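Local atomic coordinates of iron-sulfur cluster assembly scaffold protein NifU (Fervidobacterium islandicum, PDB entry 6A6F), a protein that probably acts in the SUF system of iron-sulfur cluster biogenesis, as a scaffold or sulfur-transfer protein. Residues I52-F57 with Q75-T80. Numbering follows the deposited sequence.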
ATOM      1  N   ILE A  52     -18.702  13.450 -14.799  1.00 24.73           N
ATOM      2  CA  ILE A  52     -18.031  13.080 -13.531  1.00 22.76           C
ATOM      3  C   ILE A  52     -17.158  14.286 -13.200  1.00 22.53           C
ATOM      4  O   ILE A  52     -16.217  14.574 -13.898  1.00 21.39           O
ATOM      5  CB  ILE A  52     -17.135  11.818 -13.679  1.00 22.38           C
ATOM      6  CG1 ILE A  52     -17.967  10.583 -14.043  1.00 22.20           C
ATOM      7  CG2 ILE A  52     -16.348  11.540 -12.384  1.00 22.89           C
ATOM      8  CD1 ILE A  52     -17.158   9.446 -14.596  1.00 22.80           C
ATOM      9  N   VAL A  53     -17.501  14.982 -12.134  1.00 22.58           N
ATOM     10  CA  VAL A  53     -16.816  16.203 -11.746  1.00 25.23           C
ATOM     11  C   VAL A  53     -15.650  15.946 -10.774  1.00 20.99           C
ATOM     12  O   VAL A  53     -14.633  16.592 -10.856  1.00 19.45           O
ATOM     13  CB  VAL A  53     -17.809  17.159 -11.050  1.00 28.41           C
ATOM     14  CG1 VAL A  53     -17.099  18.404 -10.578  1.00 31.00           C
ATOM     15  CG2 VAL A  53     -18.920  17.531 -12.001  1.00 31.60           C
ATOM     16  N   ASP A  54     -15.850  15.047  -9.826  1.00 22.14           N
ATOM     17  CA  ASP A  54     -14.788  14.673  -8.885  1.00 22.11           C
ATOM     18  C   ASP A  54     -14.897  13.235  -8.458  1.00 19.78           C
ATOM     19  O   ASP A  54     -15.997  12.695  -8.362  1.00 20.23           O
ATOM     20  CB  ASP A  54     -14.802  15.589  -7.659  1.00 22.20           C
ATOM     21  CG  ASP A  54     -13.448  15.622  -6.922  1.00 26.05           C
ATOM     22  OD1 ASP A  54     -12.488  14.833  -7.232  1.00 26.89           O
ATOM     23  OD2 ASP A  54     -13.343  16.458  -6.013  1.00 29.44           O
ATOM     24  N   VAL A  55     -13.747  12.615  -8.213  1.00 16.53           N
ATOM     25  CA  VAL A  55     -13.679  11.286  -7.695  1.00 16.67           C
ATOM     26  C   VAL A  55     -12.493  11.233  -6.669  1.00 16.23           C
ATOM     27  O   VAL A  55     -11.416  11.701  -6.938  1.00 15.06           O
ATOM     28  CB  VAL A  55     -13.469  10.236  -8.802  1.00 16.71           C
ATOM     29  CG1 VAL A  55     -13.693   8.859  -8.253  1.00 18.63           C
ATOM     30  CG2 VAL A  55     -14.432  10.428  -9.971  1.00 17.91           C
ATOM     31  N   LYS A  56     -12.751  10.652  -5.523  1.00 15.22           N
ATOM     32  CA  LYS A  56     -11.743  10.327  -4.543  1.00 16.23           C
ATOM     33  C   LYS A  56     -11.928   8.844  -4.088  1.00 15.64           C
ATOM     34  O   LYS A  56     -12.974   8.226  -4.298  1.00 15.32           O
ATOM     35  CB  LYS A  56     -11.852  11.262  -3.360  1.00 17.37           C
ATOM     36  CG  LYS A  56     -11.450  12.672  -3.658  1.00 19.36           C
ATOM     37  CD  LYS A  56     -11.205  13.439  -2.341  1.00 22.91           C
ATOM     38  CE  LYS A  56     -10.892  14.878  -2.679  1.00 24.50           C
ATOM     39  NZ  LYS A  56      -9.779  14.927  -3.652  1.00 27.16           N
ATOM     40  N   PHE A  57     -10.897   8.275  -3.476  1.00 15.98           N
ATOM     41  CA  PHE A  57     -11.018   6.964  -2.896  1.00 15.83           C
ATOM     42  C   PHE A  57     -10.443   6.883  -1.486  1.00 16.86           C
ATOM     43  O   PHE A  57      -9.426   7.543  -1.148  1.00 16.22           O
ATOM     44  CB  PHE A  57     -10.366   5.933  -3.791  1.00 16.06           C
ATOM     45  CG  PHE A  57      -8.893   5.866  -3.680  1.00 17.59           C
ATOM     46  CD1 PHE A  57      -8.094   6.798  -4.318  1.00 19.70           C
ATOM     47  CD2 PHE A  57      -8.290   4.891  -2.923  1.00 16.85           C
ATOM     48  CE1 PHE A  57      -6.717   6.753  -4.158  1.00 20.65           C
ATOM     49  CE2 PHE A  57      -6.912   4.840  -2.784  1.00 17.54           C
ATOM     50  CZ  PHE A  57      -6.133   5.756  -3.410  1.00 19.17           C
ATOM     51  N   GLN A  75      -8.074   9.515 -15.264  1.00 18.32           N
ATOM     52  CA  GLN A  75      -8.582   9.445 -16.611  1.00 20.37           C
ATOM     53  C   GLN A  75     -10.101   9.718 -16.691  1.00 20.70           C
ATOM     54  O   GLN A  75     -10.561  10.177 -17.730  1.00 23.66           O
ATOM     55  CB  GLN A  75      -8.222   8.111 -17.255  1.00 21.40           C
ATOM     56  CG  GLN A  75      -6.724   7.929 -17.494  1.00 23.12           C
ATOM     57  CD  GLN A  75      -6.155   9.031 -18.372  1.00 26.46           C
ATOM     58  OE1 GLN A  75      -5.231   9.753 -17.988  1.00 31.78           O
ATOM     59  NE2 GLN A  75      -6.771   9.231 -19.499  1.00 24.41           N
ATOM     60  N   ILE A  76     -10.877   9.421 -15.650  1.00 18.33           N
ATOM     61  CA  ILE A  76     -12.325   9.565 -15.767  1.00 17.28           C
ATOM     62  C   ILE A  76     -12.881  10.897 -15.355  1.00 19.75           C
ATOM     63  O   ILE A  76     -14.021  11.211 -15.720  1.00 16.32           O
ATOM     64  CB  ILE A  76     -13.146   8.476 -15.081  1.00 17.68           C
ATOM     65  CG1 ILE A  76     -13.003   8.480 -13.542  1.00 17.30           C
ATOM     66  CG2 ILE A  76     -12.829   7.117 -15.681  1.00 18.88           C
ATOM     67  CD1 ILE A  76     -13.700   7.317 -12.838  1.00 17.83           C
ATOM     68  N   ILE A  77     -12.111  11.679 -14.577  1.00 20.83           N
ATOM     69  CA  ILE A  77     -12.592  12.974 -14.155  1.00 22.97           C
ATOM     70  C   ILE A  77     -12.807  13.829 -15.387  1.00 22.48           C
ATOM     71  O   ILE A  77     -11.925  13.962 -16.200  1.00 19.54           O
ATOM     72  CB  ILE A  77     -11.652  13.657 -13.142  1.00 22.21           C
ATOM     73  CG1 ILE A  77     -11.854  13.002 -11.777  1.00 23.46           C
ATOM     74  CG2 ILE A  77     -11.967  15.133 -12.980  1.00 22.96           C
ATOM     75  CD1 ILE A  77     -10.936  13.560 -10.706  1.00 23.51           C
ATOM     76  N   GLY A  78     -13.979  14.441 -15.464  1.00 24.69           N
ATOM     77  CA  GLY A  78     -14.338  15.294 -16.593  1.00 27.07           C
ATOM     78  C   GLY A  78     -14.987  14.544 -17.743  1.00 27.85           C
ATOM     79  O   GLY A  78     -15.435  15.155 -18.713  1.00 32.21           O
ATOM     80  N   LYS A  79     -15.016  13.226 -17.696  1.00 26.83           N
ATOM     81  CA  LYS A  79     -15.706  12.468 -18.740  1.00 26.93           C
ATOM     82  C   LYS A  79     -17.159  12.272 -18.326  1.00 24.96           C
ATOM     83  O   LYS A  79     -17.524  12.504 -17.162  1.00 22.03           O
ATOM     84  CB  LYS A  79     -15.044  11.106 -18.898  1.00 29.67           C
ATOM     85  CG  LYS A  79     -13.534  11.121 -19.189  1.00 33.31           C
ATOM     86  CD  LYS A  79     -13.204  11.377 -20.648  1.00 35.60           C
ATOM     87  CE  LYS A  79     -11.784  10.925 -21.020  1.00 38.10           C
ATOM     88  NZ  LYS A  79     -10.775  11.770 -20.317  1.00 41.05           N
ATOM     89  N   THR A  80     -17.972  11.767 -19.246  1.00 23.59           N
ATOM     90  CA  THR A  80     -19.324  11.362 -18.924  1.00 24.32           C
ATOM     91  C   THR A  80     -19.354   9.983 -18.299  1.00 23.90           C
ATOM     92  O   THR A  80     -18.430   9.179 -18.429  1.00 23.93           O
ATOM     93  CB  THR A  80     -20.274  11.367 -20.164  1.00 25.41           C
ATOM     94  OG1 THR A  80     -19.787  10.464 -21.139  1.00 24.43           O
ATOM     95  CG2 THR A  80     -20.332  12.733 -20.807  1.00 25.79           C
TER
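Ile52, Val55, Ile76 and Ile77 form the apolar centre where strand 51-58 meets the end of helix 63-76. CD1 of Ile52 lies alongside the turn, within 4.2 Å of Ile76 CB. With CG1 anti to its carbonyl carbon (chi1 -63°), Ile52 sends this longer branch past the carbonyl oxygens of Ile76 and Lys79; a beta-branched isoleucine suits a strand, and the branch brings an apolar methyl to the helix end. Val55 adds its CG2 methyl, 4.1 Å from Ile77 CG1; the two side chains run past each other in opposite senses, and the same methyl touches Ile76 CD1 more loosely. Ile77 forks along the strand: CG2 approaches the carbonyl of Val53 at 3.7 Å from its O, while CD1 lies beside Asp54 OD1, and this partly exposed isoleucine lies at the margin of the apolar patch.

Further out the backbones take over. The helix ends in a type II turn from Ile76 to Lys79, closed by Lys79 N on Ile76 O, and Gly78 takes the positive-phi corner (89°), a conformation in which a CB would press on the preceding carbonyl oxygen, which suits glycine. Ile52 uses both its polar backbone atoms here: its N donates to Lys79 O (2.8 Å, nearly straight), and its O accepts from Gly78 N at 2.7 Å. Lys79 folds back so that NZ bonds Gln75 O, covering a carbonyl near the helix end.

Thr80 is the N-cap of helix 81-95, whose Ala84 packs against both Ile52 and Ile76. Val55 also rests on Ile73 and Phe45, and Val53 and Asp54 both hydrogen-bond Leu46 of strand 39-48, a classic beta bulge. The contact thus ties the sheet of the NifU-like domain to the link between two consecutive helices.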